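Local coordinates for protein dsvD (Desulfovibrio vulgaris, PDB 1UCR), which may play an essential role in dissimilatory sulfite reduction and, through its winged-helix motif, possibly interacts with B- and Z-DNA, at residues K21-D26 with T60-L65. Sequence-based numbering, arbitrary orientation.
Sequences KFYFND and TTMYGL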
loop_
_atom_site.group_PDB
_atom_site.type_symbol
_atom_site.label_atom_id
_atom_site.label_comp_id
_atom_site.label_asym_id
_atom_site.label_seq_id
_atom_site.Cartn_x
_atom_site.Cartn_y
_atom_site.Cartn_z
ATOM N N LYS B 21 -11.067 0.345 4.187
ATOM C CA LYS B 21 -11.057 -1.146 4.316
ATOM C C LYS B 21 -12.414 -1.687 3.926
ATOM O O LYS B 21 -13.439 -1.020 4.009
ATOM C CB LYS B 21 -10.622 -1.593 5.706
ATOM C CG LYS B 21 -11.496 -1.028 6.812
ATOM C CD LYS B 21 -10.963 -1.417 8.233
ATOM C CE LYS B 21 -11.897 -0.878 9.288
ATOM N NZ LYS B 21 -11.432 -1.135 10.676
ATOM N N PHE B 22 -12.422 -2.947 3.485
ATOM C CA PHE B 22 -13.588 -3.653 3.004
ATOM C C PHE B 22 -13.617 -5.049 3.638
ATOM O O PHE B 22 -12.584 -5.615 3.954
ATOM C CB PHE B 22 -13.561 -3.757 1.482
ATOM C CG PHE B 22 -13.858 -2.456 0.793
ATOM C CD1 PHE B 22 -12.826 -1.553 0.524
ATOM C CD2 PHE B 22 -15.161 -2.136 0.380
ATOM C CE1 PHE B 22 -13.074 -0.352 -0.135
ATOM C CE2 PHE B 22 -15.400 -0.927 -0.280
ATOM C CZ PHE B 22 -14.356 -0.086 -0.565
ATOM N N TYR B 23 -14.813 -5.601 3.813
ATOM C CA TYR B 23 -14.964 -6.958 4.324
ATOM C C TYR B 23 -14.415 -8.001 3.380
ATOM O O TYR B 23 -14.439 -7.819 2.175
ATOM C CB TYR B 23 -16.474 -7.276 4.523
ATOM C CG TYR B 23 -17.057 -6.418 5.626
ATOM C CD1 TYR B 23 -18.008 -5.435 5.328
ATOM C CD2 TYR B 23 -16.702 -6.583 6.953
ATOM C CE1 TYR B 23 -18.560 -4.665 6.358
ATOM C CE2 TYR B 23 -17.194 -5.833 7.965
ATOM C CZ TYR B 23 -18.150 -4.858 7.643
ATOM O OH TYR B 23 -18.625 -4.080 8.689
ATOM N N PHE B 24 -14.024 -9.142 3.944
ATOM C CA PHE B 24 -13.721 -10.293 3.092
ATOM C C PHE B 24 -14.784 -10.509 2.044
ATOM O O PHE B 24 -14.508 -10.675 0.859
ATOM C CB PHE B 24 -13.598 -11.524 4.013
ATOM C CG PHE B 24 -13.393 -12.784 3.175
ATOM C CD1 PHE B 24 -12.241 -12.966 2.394
ATOM C CD2 PHE B 24 -14.351 -13.766 3.105
ATOM C CE1 PHE B 24 -12.078 -14.085 1.598
ATOM C CE2 PHE B 24 -14.195 -14.938 2.345
ATOM C CZ PHE B 24 -13.042 -15.097 1.577
ATOM N N ASN B 25 -16.068 -10.454 2.419
ATOM C CA ASN B 25 -17.144 -10.740 1.505
ATOM C C ASN B 25 -17.375 -9.623 0.499
ATOM O O ASN B 25 -17.988 -9.861 -0.526
ATOM C CB ASN B 25 -18.449 -11.033 2.251
ATOM C CG ASN B 25 -18.500 -12.371 2.916
ATOM O OD1 ASN B 25 -17.621 -13.204 2.767
ATOM N ND2 ASN B 25 -19.564 -12.572 3.667
ATOM N N ASP B 26 -16.838 -8.402 0.742
ATOM C CA ASP B 26 -16.841 -7.423 -0.340
ATOM C C ASP B 26 -15.991 -7.909 -1.526
ATOM O O ASP B 26 -16.337 -7.673 -2.666
ATOM C CB ASP B 26 -16.305 -6.070 0.137
ATOM C CG ASP B 26 -17.305 -5.258 0.970
ATOM O OD1 ASP B 26 -18.465 -5.134 0.525
ATOM O OD2 ASP B 26 -16.873 -4.739 2.006
ATOM N N THR B 60 -15.859 -11.471 11.242
ATOM C CA THR B 60 -15.180 -11.612 9.945
ATOM C C THR B 60 -13.916 -10.811 9.955
ATOM O O THR B 60 -13.284 -10.583 10.999
ATOM C CB THR B 60 -16.196 -11.280 8.827
ATOM O OG1 THR B 60 -15.594 -11.531 7.561
ATOM C CG2 THR B 60 -16.640 -9.831 8.848
ATOM N N THR B 61 -13.475 -10.449 8.734
ATOM C CA THR B 61 -12.185 -9.827 8.501
ATOM C C THR B 61 -12.395 -8.674 7.534
ATOM O O THR B 61 -13.357 -8.652 6.763
ATOM C CB THR B 61 -11.146 -10.835 7.954
ATOM O OG1 THR B 61 -11.633 -11.359 6.718
ATOM C CG2 THR B 61 -10.942 -11.960 8.985
ATOM N N MET B 62 -11.451 -7.727 7.555
ATOM C CA MET B 62 -11.398 -6.646 6.583
ATOM C C MET B 62 -9.991 -6.453 6.095
ATOM O O MET B 62 -9.007 -6.814 6.747
ATOM C CB MET B 62 -11.925 -5.326 7.173
ATOM C CG MET B 62 -13.329 -5.468 7.759
ATOM S SD MET B 62 -14.015 -3.870 8.295
ATOM C CE MET B 62 -14.742 -3.322 6.753
ATOM N N TYR B 63 -9.904 -5.829 4.900
ATOM C CA TYR B 63 -8.654 -5.635 4.206
ATOM C C TYR B 63 -8.665 -4.257 3.592
ATOM O O TYR B 63 -9.712 -3.826 3.079
ATOM C CB TYR B 63 -8.429 -6.648 3.080
ATOM C CG TYR B 63 -8.442 -8.103 3.537
ATOM C CD1 TYR B 63 -9.658 -8.764 3.797
ATOM C CD2 TYR B 63 -7.232 -8.795 3.742
ATOM C CE1 TYR B 63 -9.650 -10.076 4.224
ATOM C CE2 TYR B 63 -7.250 -10.133 4.166
ATOM C CZ TYR B 63 -8.473 -10.744 4.399
ATOM O OH TYR B 63 -8.534 -12.063 4.825
ATOM N N GLY B 64 -7.528 -3.602 3.538
ATOM C CA GLY B 64 -7.340 -2.366 2.785
ATOM C C GLY B 64 -5.892 -2.218 2.379
ATOM O O GLY B 64 -5.040 -3.011 2.769
ATOM N N LEU B 65 -5.621 -1.210 1.524
ATOM C CA LEU B 65 -4.235 -1.010 1.130
ATOM C C LEU B 65 -3.351 -0.567 2.297
ATOM O O LEU B 65 -3.788 0.159 3.186
ATOM C CB LEU B 65 -4.205 0.105 0.029
ATOM C CG LEU B 65 -4.740 -0.405 -1.305
ATOM C CD1 LEU B 65 -5.044 0.777 -2.232
ATOM C CD2 LEU B 65 -3.809 -1.404 -2.029
#
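M62 lies between K21 and Y23 where the short strand 22-23 of the winged helix pairs antiparallel with 60-65, the central strand of the small sheet, which has strand 52-57 on its other side. M62 has the most surface buried here and touches the side chains of both K21 and Y23. M62 CG stands beside the backbone N, chi1 -54°, and the chain bends at chi3, which lays M62 CE over one face of the Y23 ring, 3.7 Å from the centroid, in a CH-pi contact. SD sits obliquely to the same ring, making the pair Met-aromatic. From the other flank the extended K21 chain crosses M62 at about a right angle, and K21 CE lies 3.8 Å from M62 SD, while K21 also has a cation-pi contact with W55. On the opposite side of the sheet, Y63 presents its ring edge to F24 CB, and its hydroxyl is hydrogen-bonded to K40. F22 and Y63 form a hydrogen-bonded antiparallel pair, with Y63 N 2.9 Å from F22 O. Just beyond, Y23 occupies the N-cap position of helix 24-30, and D26 OD2 accepts the N-H of Y23. F24 N, at the helix start, donates to T61 O, and F24 CB comes within 3.3 Å of T61 OG1.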